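Local coordinates for cytochrome P450 monooxygenase (PDB 6KBH), which probably works as a self-sufficient monooxygenase, inserting oxygen at its heme with electrons relayed through FMN and a 2Fe-2S cluster carried on the same chain, at residues Val156-Ile168 and Met401-Leu414. Residues are numbered along the deposited sequence; the frame is centred on the assembly and turned at random.
Sequences VRRLTREYVDRFI and MEIQIFLEELTRRL
Glu409 reaches across to helix 153-164 with an extended chain, CG lying opposite the backbone N (chi1 -170°), and its OE2 accepts hydrogen bonds from two arginines, which reach it from opposite faces of the carboxylate plane. Arg161 NE, 3.0 Å from Glu409 OE2, bonds almost straight (174°), the oxygen lying in its guanidinium plane while the carboxylate stands steeply to that plane; Arg413 NH1, from the next turn of Glu409's own helix, bonds to the same atom. With a leucine in place of Arg161, Glu409 would probably keep Arg413 but lose its charged tie to the other helix. Val164 CG2 lies over one face of the Arg413 guanidinium, 4.2 Å above its plane, and Glu450 pairs with Arg413 NE. The helices run broadly parallel, their segment axes 10.0 Å apart and inclined at 43°; they correspond to helices D and L of the cytochrome P450 fold, members of its conserved four-helix core with helix E (183-192) and the C-terminal part of helix I (284-300). Toward the heme the packing turns apolar: Val156 CG1 sits 3.6 Å from Ile405 CD1 and beside Met401 SD. The other branch of Ile405, CG2, covers one face of the Arg157 guanidinium, whose NH1 lies 2.8 Å from Glu408 OE2, meeting that oxygen from above a carboxylate turned nearly at right angles to it. Thr160 presents OG1 to the edge of the Phe406 ring and donates a hydrogen bond to Val156 O, 2.7 Å from OG1. Towards the C-terminal ends, Val164 CG2 touches Leu410 CD2 and, farther on, Ile168 CD1 meets Leu414 CD2.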
# COMPACT_ATOMS: atom_id res chain seq x y z
N VAL A 156 19.09 4.21 -3.28
CA VAL A 156 18.64 3.25 -4.29
C VAL A 156 18.50 3.92 -5.65
O VAL A 156 18.76 3.30 -6.69
CB VAL A 156 17.32 2.59 -3.83
CG1 VAL A 156 16.35 3.63 -3.33
CG2 VAL A 156 16.71 1.77 -4.96
N ARG A 157 18.11 5.20 -5.68
CA ARG A 157 18.06 5.92 -6.94
C ARG A 157 19.46 6.07 -7.54
O ARG A 157 19.64 5.97 -8.76
CB ARG A 157 17.42 7.29 -6.74
CG ARG A 157 15.92 7.24 -6.48
CD ARG A 157 15.33 8.63 -6.36
NE ARG A 157 13.89 8.59 -6.20
CZ ARG A 157 13.03 8.50 -7.21
NH1 ARG A 157 13.47 8.43 -8.46
NH2 ARG A 157 11.72 8.47 -6.97
N ARG A 158 20.46 6.32 -6.69
CA ARG A 158 21.84 6.36 -7.15
C ARG A 158 22.26 5.01 -7.74
O ARG A 158 22.79 4.95 -8.86
CB ARG A 158 22.77 6.76 -6.00
CG ARG A 158 24.25 6.82 -6.38
CD ARG A 158 25.12 7.21 -5.19
NE ARG A 158 25.25 6.12 -4.22
CZ ARG A 158 26.14 5.14 -4.31
NH1 ARG A 158 26.98 5.10 -5.33
NH2 ARG A 158 26.19 4.20 -3.38
N LEU A 159 22.01 3.93 -7.01
CA LEU A 159 22.46 2.61 -7.45
C LEU A 159 21.68 2.13 -8.67
O LEU A 159 22.24 1.46 -9.54
CB LEU A 159 22.35 1.61 -6.30
CG LEU A 159 23.32 1.83 -5.15
CD1 LEU A 159 22.97 0.92 -3.98
CD2 LEU A 159 24.75 1.59 -5.60
N THR A 160 20.38 2.44 -8.73
CA THR A 160 19.59 2.03 -9.89
C THR A 160 20.12 2.65 -11.17
O THR A 160 20.08 2.02 -12.24
CB THR A 160 18.12 2.38 -9.68
OG1 THR A 160 17.62 1.69 -8.53
CG2 THR A 160 17.29 1.98 -10.89
N ARG A 161 20.66 3.87 -11.10
CA ARG A 161 21.15 4.54 -12.30
C ARG A 161 22.60 4.21 -12.61
O ARG A 161 22.95 4.04 -13.78
CB ARG A 161 20.99 6.05 -12.18
CG ARG A 161 21.95 6.82 -13.08
CD ARG A 161 21.43 8.21 -13.30
NE ARG A 161 19.97 8.19 -13.37
CZ ARG A 161 19.19 9.21 -13.09
NH1 ARG A 161 19.72 10.36 -12.70
NH2 ARG A 161 17.86 9.10 -13.17
N GLU A 162 23.45 4.10 -11.58
CA GLU A 162 24.83 3.68 -11.78
C GLU A 162 24.93 2.44 -12.67
O GLU A 162 25.91 2.27 -13.41
CB GLU A 162 25.50 3.39 -10.44
CG GLU A 162 25.87 4.62 -9.63
CD GLU A 162 26.75 4.28 -8.45
OE1 GLU A 162 27.06 3.08 -8.25
OE2 GLU A 162 27.14 5.21 -7.70
N TYR A 163 23.92 1.57 -12.61
CA TYR A 163 23.91 0.35 -13.41
C TYR A 163 23.31 0.57 -14.80
O TYR A 163 23.88 0.11 -15.79
CB TYR A 163 23.15 -0.75 -12.67
CG TYR A 163 24.00 -1.53 -11.69
CD1 TYR A 163 24.87 -2.51 -12.14
CD2 TYR A 163 23.93 -1.28 -10.32
CE1 TYR A 163 25.65 -3.23 -11.25
CE2 TYR A 163 24.71 -1.99 -9.43
CZ TYR A 163 25.57 -2.96 -9.90
OH TYR A 163 26.35 -3.67 -9.01
N VAL A 164 22.18 1.27 -14.89
CA VAL A 164 21.48 1.36 -16.17
C VAL A 164 22.29 2.14 -17.20
O VAL A 164 22.20 1.87 -18.40
CB VAL A 164 20.07 1.95 -15.98
CG1 VAL A 164 20.15 3.23 -15.22
CG2 VAL A 164 19.37 2.18 -17.31
N ASP A 165 23.10 3.10 -16.76
CA ASP A 165 23.86 3.90 -17.71
C ASP A 165 25.08 3.18 -18.27
O ASP A 165 25.73 3.71 -19.17
CB ASP A 165 24.28 5.24 -17.08
CG ASP A 165 25.22 5.06 -15.90
OD1 ASP A 165 25.64 3.92 -15.61
OD2 ASP A 165 25.55 6.08 -15.26
N ARG A 166 25.42 2.00 -17.75
CA ARG A 166 26.51 1.23 -18.35
C ARG A 166 26.07 0.60 -19.66
O ARG A 166 26.85 0.53 -20.62
CB ARG A 166 26.99 0.16 -17.38
CG ARG A 166 27.29 0.68 -15.99
CD ARG A 166 27.96 -0.37 -15.14
NE ARG A 166 28.04 0.04 -13.74
CZ ARG A 166 28.71 -0.61 -12.80
NH1 ARG A 166 29.37 -1.72 -13.10
NH2 ARG A 166 28.72 -0.15 -11.56
N PHE A 167 24.82 0.14 -19.73
CA PHE A 167 24.28 -0.53 -20.90
C PHE A 167 23.23 0.31 -21.63
O PHE A 167 22.48 -0.22 -22.44
CB PHE A 167 23.71 -1.90 -20.48
CG PHE A 167 22.68 -1.84 -19.38
CD1 PHE A 167 21.51 -1.09 -19.51
CD2 PHE A 167 22.88 -2.55 -18.20
CE1 PHE A 167 20.58 -1.05 -18.48
CE2 PHE A 167 21.95 -2.51 -17.18
CZ PHE A 167 20.80 -1.76 -17.32
N ILE A 168 23.20 1.62 -21.36
CA ILE A 168 22.15 2.48 -21.89
C ILE A 168 22.22 2.61 -23.40
O ILE A 168 21.19 2.73 -24.08
CB ILE A 168 22.24 3.86 -21.21
CG1 ILE A 168 21.37 4.89 -21.93
CG2 ILE A 168 23.65 4.36 -21.25
CD1 ILE A 168 19.92 4.65 -21.79
N MET A 401 9.48 -0.03 -2.57
CA MET A 401 10.21 1.14 -3.04
C MET A 401 11.18 0.76 -4.15
O MET A 401 11.23 1.41 -5.20
CB MET A 401 10.95 1.79 -1.87
CG MET A 401 12.02 2.78 -2.30
SD MET A 401 13.19 3.22 -1.00
CE MET A 401 12.16 4.27 0.03
N GLU A 402 11.95 -0.30 -3.92
CA GLU A 402 12.97 -0.73 -4.87
C GLU A 402 12.39 -1.00 -6.25
O GLU A 402 12.92 -0.54 -7.27
CB GLU A 402 13.62 -1.99 -4.32
CG GLU A 402 15.10 -2.04 -4.46
CD GLU A 402 15.67 -3.11 -3.57
OE1 GLU A 402 14.97 -3.55 -2.63
OE2 GLU A 402 16.80 -3.53 -3.83
N ILE A 403 11.29 -1.76 -6.30
CA ILE A 403 10.65 -2.06 -7.58
C ILE A 403 10.15 -0.78 -8.23
O ILE A 403 10.34 -0.55 -9.43
CB ILE A 403 9.52 -3.07 -7.39
CG1 ILE A 403 10.05 -4.38 -6.80
CG2 ILE A 403 8.83 -3.34 -8.71
CD1 ILE A 403 10.96 -5.11 -7.73
N GLN A 404 9.49 0.07 -7.44
CA GLN A 404 8.89 1.30 -7.97
C GLN A 404 9.91 2.17 -8.70
O GLN A 404 9.61 2.76 -9.73
CB GLN A 404 8.23 2.08 -6.85
CG GLN A 404 6.76 1.83 -6.70
CD GLN A 404 6.27 2.32 -5.37
OE1 GLN A 404 6.48 1.67 -4.35
NE2 GLN A 404 5.64 3.49 -5.35
N ILE A 405 11.12 2.29 -8.15
CA ILE A 405 12.14 3.13 -8.78
C ILE A 405 12.80 2.42 -9.96
O ILE A 405 13.09 3.06 -10.98
CB ILE A 405 13.17 3.61 -7.74
CG1 ILE A 405 12.49 4.08 -6.48
CG2 ILE A 405 13.94 4.78 -8.29
CD1 ILE A 405 13.34 4.00 -5.25
N PHE A 406 13.10 1.13 -9.81
CA PHE A 406 13.52 0.35 -10.96
C PHE A 406 12.59 0.61 -12.13
O PHE A 406 13.03 0.92 -13.25
CB PHE A 406 13.53 -1.15 -10.65
CG PHE A 406 14.50 -1.59 -9.59
CD1 PHE A 406 15.56 -0.77 -9.20
CD2 PHE A 406 14.38 -2.83 -9.00
CE1 PHE A 406 16.45 -1.20 -8.23
CE2 PHE A 406 15.27 -3.27 -8.03
CZ PHE A 406 16.31 -2.44 -7.65
N LEU A 407 11.30 0.47 -11.89
CA LEU A 407 10.28 0.63 -12.91
C LEU A 407 9.95 2.08 -13.20
O LEU A 407 9.15 2.34 -14.10
CB LEU A 407 9.01 -0.13 -12.51
CG LEU A 407 7.93 -0.28 -13.58
CD1 LEU A 407 8.48 -1.00 -14.81
CD2 LEU A 407 6.70 -0.99 -13.03
N GLU A 408 10.52 3.06 -12.49
CA GLU A 408 10.30 4.37 -13.08
C GLU A 408 11.44 4.77 -14.00
O GLU A 408 11.20 5.31 -15.08
CB GLU A 408 10.03 5.46 -12.02
CG GLU A 408 11.14 5.83 -11.07
CD GLU A 408 11.03 7.29 -10.64
OE1 GLU A 408 11.01 8.17 -11.53
OE2 GLU A 408 10.99 7.56 -9.43
N GLU A 409 12.69 4.45 -13.64
CA GLU A 409 13.81 4.81 -14.50
C GLU A 409 13.73 4.10 -15.85
O GLU A 409 13.99 4.72 -16.89
CB GLU A 409 15.14 4.49 -13.83
CG GLU A 409 16.30 5.08 -14.62
CD GLU A 409 17.62 5.06 -13.88
OE1 GLU A 409 17.72 4.39 -12.84
OE2 GLU A 409 18.55 5.75 -14.35
N LEU A 410 13.37 2.82 -15.86
CA LEU A 410 13.33 2.09 -17.13
C LEU A 410 12.13 2.49 -17.98
O LEU A 410 12.18 2.37 -19.21
CB LEU A 410 13.33 0.58 -16.87
CG LEU A 410 14.46 0.07 -15.99
CD1 LEU A 410 14.25 -1.39 -15.66
CD2 LEU A 410 15.82 0.28 -16.64
N THR A 411 11.06 2.98 -17.35
CA THR A 411 9.96 3.55 -18.13
C THR A 411 10.24 4.99 -18.54
O THR A 411 9.73 5.45 -19.56
CB THR A 411 8.65 3.48 -17.36
OG1 THR A 411 8.73 4.31 -16.19
CG2 THR A 411 8.35 2.04 -16.96
N ARG A 412 11.02 5.72 -17.74
CA ARG A 412 11.41 7.07 -18.12
C ARG A 412 12.37 7.04 -19.30
O ARG A 412 12.07 7.58 -20.38
CB ARG A 412 12.07 7.78 -16.93
CG ARG A 412 11.10 8.22 -15.85
CD ARG A 412 10.58 9.61 -16.10
NE ARG A 412 9.89 10.12 -14.92
CZ ARG A 412 10.50 10.53 -13.81
NH1 ARG A 412 11.82 10.48 -13.72
NH2 ARG A 412 9.79 10.97 -12.78
N ARG A 413 13.52 6.39 -19.13
CA ARG A 413 14.60 6.52 -20.10
C ARG A 413 14.38 5.66 -21.34
O ARG A 413 14.63 6.11 -22.46
CB ARG A 413 15.93 6.18 -19.43
CG ARG A 413 16.31 7.16 -18.33
CD ARG A 413 17.48 6.69 -17.48
NE ARG A 413 18.75 6.68 -18.21
CZ ARG A 413 19.93 6.47 -17.63
NH1 ARG A 413 20.01 6.27 -16.33
NH2 ARG A 413 21.03 6.48 -18.37
N LEU A 414 13.89 4.43 -21.17
CA LEU A 414 13.77 3.48 -22.28
C LEU A 414 12.34 2.99 -22.45
O LEU A 414 12.06 1.79 -22.30
CB LEU A 414 14.71 2.29 -22.07
CG LEU A 414 16.13 2.55 -21.54
CD1 LEU A 414 16.98 1.30 -21.66
CD2 LEU A 414 16.75 3.67 -22.32